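Local coordinates for T-cell surface protein tactile (Homo sapiens, PDB 6ARQ) that promotes adhesion of natural killer cells to target cells by interacting with PVR on those cells, this chain being the adhesion receptor's own first V-type immunoglobulin domain, at residues V31-W39 with E77-H85. The protein carries 1 engineered substitution. Residues are numbered along the deposited sequence; the frame is centred on the assembly and turned at random.
Sequences VGFFVQMQW and ENGSKWTLH. With NAG (2-acetamido-2-deoxy-beta-D-glucopyranose), chain F.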
# COMPACT_ATOMS: atom_id res chain seq x y z
N VAL A 31 23.71 29.88 23.71
CA VAL A 31 23.52 31.30 23.40
C VAL A 31 22.44 31.80 24.37
O VAL A 31 22.54 32.90 24.91
CB VAL A 31 23.17 31.53 21.90
CG1 VAL A 31 22.82 32.99 21.63
CG2 VAL A 31 24.31 31.09 20.99
N GLY A 32 21.45 30.93 24.63
CA GLY A 32 20.34 31.19 25.53
C GLY A 32 20.48 30.57 26.91
O GLY A 32 21.07 31.18 27.80
N PHE A 33 19.91 29.36 27.09
CA PHE A 33 19.92 28.63 28.36
C PHE A 33 19.88 27.11 28.17
O PHE A 33 19.49 26.62 27.11
CB PHE A 33 18.74 29.08 29.26
CG PHE A 33 17.36 28.80 28.72
CD1 PHE A 33 16.72 29.70 27.89
CD2 PHE A 33 16.67 27.65 29.10
CE1 PHE A 33 15.44 29.44 27.39
CE2 PHE A 33 15.39 27.39 28.60
CZ PHE A 33 14.78 28.29 27.76
N PHE A 34 20.27 26.36 29.23
CA PHE A 34 20.23 24.90 29.28
C PHE A 34 18.86 24.47 29.79
O PHE A 34 18.41 24.96 30.82
CB PHE A 34 21.35 24.34 30.18
CG PHE A 34 22.75 24.72 29.76
CD1 PHE A 34 23.37 24.10 28.68
CD2 PHE A 34 23.46 25.69 30.46
CE1 PHE A 34 24.66 24.45 28.29
CE2 PHE A 34 24.76 26.03 30.08
CZ PHE A 34 25.35 25.43 28.99
N VAL A 35 18.19 23.59 29.04
CA VAL A 35 16.85 23.12 29.39
C VAL A 35 16.94 21.97 30.40
O VAL A 35 16.37 22.07 31.48
CB VAL A 35 16.02 22.75 28.12
CG1 VAL A 35 14.68 22.13 28.49
CG2 VAL A 35 15.83 23.96 27.22
N GLN A 36 17.65 20.88 30.04
CA GLN A 36 17.82 19.68 30.88
C GLN A 36 18.98 18.83 30.37
O GLN A 36 19.37 18.95 29.21
CB GLN A 36 16.52 18.85 30.87
CG GLN A 36 16.31 17.99 32.11
CD GLN A 36 15.14 17.06 31.95
OE1 GLN A 36 15.24 15.98 31.35
NE2 GLN A 36 14.00 17.45 32.49
N MET A 37 19.53 17.97 31.24
CA MET A 37 20.62 17.06 30.88
C MET A 37 20.55 15.77 31.67
O MET A 37 20.15 15.79 32.83
CB MET A 37 22.01 17.71 31.01
CG MET A 37 22.23 18.47 32.30
SD MET A 37 23.60 19.62 32.09
CE MET A 37 22.77 20.96 31.20
N GLN A 38 20.93 14.65 31.04
CA GLN A 38 20.87 13.34 31.68
C GLN A 38 22.05 12.43 31.31
O GLN A 38 22.67 12.62 30.27
CB GLN A 38 19.54 12.63 31.36
CG GLN A 38 19.31 12.33 29.88
CD GLN A 38 17.90 11.86 29.61
OE1 GLN A 38 16.93 12.59 29.80
NE2 GLN A 38 17.78 10.64 29.11
N TRP A 39 22.32 11.44 32.18
CA TRP A 39 23.32 10.38 32.02
C TRP A 39 22.60 9.05 32.09
O TRP A 39 21.72 8.87 32.94
CB TRP A 39 24.42 10.47 33.10
CG TRP A 39 25.60 11.31 32.72
CD1 TRP A 39 26.01 12.46 33.34
CD2 TRP A 39 26.56 11.06 31.68
NE1 TRP A 39 27.13 12.96 32.72
CE2 TRP A 39 27.48 12.12 31.69
CE3 TRP A 39 26.71 10.04 30.73
CZ2 TRP A 39 28.56 12.19 30.80
CZ3 TRP A 39 27.77 10.11 29.84
CH2 TRP A 39 28.68 11.17 29.88
N GLU A 77 28.94 33.11 31.64
CA GLU A 77 29.35 32.94 30.24
C GLU A 77 28.43 31.95 29.49
O GLU A 77 28.57 31.80 28.27
CB GLU A 77 30.83 32.51 30.14
CG GLU A 77 31.16 31.18 30.81
CD GLU A 77 32.43 30.52 30.32
OE1 GLU A 77 33.53 31.05 30.61
OE2 GLU A 77 32.33 29.47 29.65
N ASN A 78 27.49 31.29 30.22
CA ASN A 78 26.52 30.29 29.73
C ASN A 78 27.22 29.01 29.19
O ASN A 78 26.73 28.37 28.26
CB ASN A 78 25.56 30.89 28.68
CG ASN A 78 24.65 31.99 29.19
OD1 ASN A 78 24.26 32.04 30.36
ND2 ASN A 78 24.26 32.88 28.29
N GLY A 79 28.33 28.65 29.83
CA GLY A 79 29.11 27.45 29.52
C GLY A 79 28.93 26.39 30.59
O GLY A 79 28.76 26.74 31.76
N SER A 80 28.96 25.10 30.20
CA SER A 80 28.77 24.03 31.17
C SER A 80 29.69 22.82 30.96
O SER A 80 30.31 22.67 29.91
CB SER A 80 27.32 23.55 31.16
OG SER A 80 27.01 22.82 29.98
N LYS A 81 29.74 21.96 32.00
CA LYS A 81 30.49 20.71 32.05
C LYS A 81 29.63 19.67 32.79
O LYS A 81 29.53 19.71 34.02
CB LYS A 81 31.86 20.91 32.73
CG LYS A 81 32.97 21.29 31.78
CD LYS A 81 34.28 21.52 32.53
CE LYS A 81 35.48 21.61 31.63
NZ LYS A 81 35.93 20.27 31.16
N TRP A 82 28.97 18.79 32.03
CA TRP A 82 28.10 17.73 32.54
C TRP A 82 28.97 16.48 32.70
O TRP A 82 29.33 15.83 31.72
CB TRP A 82 26.90 17.53 31.59
CG TRP A 82 25.90 16.48 31.96
CD1 TRP A 82 25.38 15.53 31.13
CD2 TRP A 82 25.21 16.33 33.21
NE1 TRP A 82 24.43 14.78 31.79
CE2 TRP A 82 24.31 15.25 33.07
CE3 TRP A 82 25.28 16.99 34.45
CZ2 TRP A 82 23.50 14.81 34.12
CZ3 TRP A 82 24.48 16.55 35.49
CH2 TRP A 82 23.60 15.47 35.32
N THR A 83 29.36 16.17 33.96
CA THR A 83 30.28 15.09 34.29
C THR A 83 29.63 13.94 35.07
O THR A 83 28.82 14.17 35.96
CB THR A 83 31.46 15.65 35.10
OG1 THR A 83 31.86 16.92 34.56
CG2 THR A 83 32.66 14.72 35.12
N LEU A 84 30.05 12.70 34.74
CA LEU A 84 29.68 11.44 35.40
C LEU A 84 30.97 10.82 35.96
O LEU A 84 31.90 10.53 35.20
CB LEU A 84 28.96 10.49 34.42
CG LEU A 84 28.65 9.07 34.90
CD1 LEU A 84 27.44 9.03 35.82
CD2 LEU A 84 28.41 8.15 33.72
N HIS A 85 31.04 10.67 37.29
CA HIS A 85 32.23 10.16 37.98
C HIS A 85 32.15 8.66 38.24
O HIS A 85 31.16 8.17 38.78
CB HIS A 85 32.46 10.91 39.29
CG HIS A 85 32.62 12.39 39.11
ND1 HIS A 85 33.82 12.93 38.67
CD2 HIS A 85 31.73 13.38 39.28
CE1 HIS A 85 33.61 14.23 38.61
NE2 HIS A 85 32.37 14.55 38.96
C1 NAG F . 38.55 13.74 37.44
C2 NAG F . 38.02 14.20 38.79
C3 NAG F . 39.20 14.25 39.76
C4 NAG F . 39.96 12.92 39.80
C5 NAG F . 40.41 12.53 38.39
C6 NAG F . 41.03 11.15 38.32
C7 NAG F . 36.45 16.01 39.44
C8 NAG F . 35.92 17.36 39.07
N2 NAG F . 37.41 15.52 38.64
O3 NAG F . 38.74 14.58 41.07
O4 NAG F . 41.09 13.04 40.65
O5 NAG F . 39.27 12.51 37.51
O6 NAG F . 41.35 10.79 36.98
O7 NAG F . 36.03 15.39 40.42
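A chi1 of -180° sets the indole of W82 beside its carbonyl carbon and between M37 and W39; for M37, a chi1 of 47° and an extended chi2 bring CB, CG and SD against that indole. M37 CB stands above the five-membered ring of W82, 3.9 Å from its centroid, and SD makes an oblique Met-aromatic contact. On the opposite face W39 forms an offset stack, five-membered ring centroids 4.0 Å apart and planes at 21°. W82 NE1 donates a nearly straight hydrogen bond of 3.2 Å to Q38 O, in the indole plane but above the carbonyl plane, and helps hold the indole's rotation. The two strands belong to the opposed sheets of a V-type immunoglobulin sandwich, 8.4 Å apart at the axes. W39, the core tryptophan of this fold, also rests against C99 of the intersheet disulfide C26-C99. Over the face of W39 opposite W82, L84 CB makes a CH-pi contact, 3.5 Å from the five-membered centroid. Nearer the start of both strands, the F34 ring reaches N78 O and S80 obliquely, CZ 3.2 Å from S80 OG. On the outer side of 79-85, H85 CE1 lies 3.2 Å from O7 of the N-acetylglucosamine, and ND1 weakly hydrogen-bonds N23.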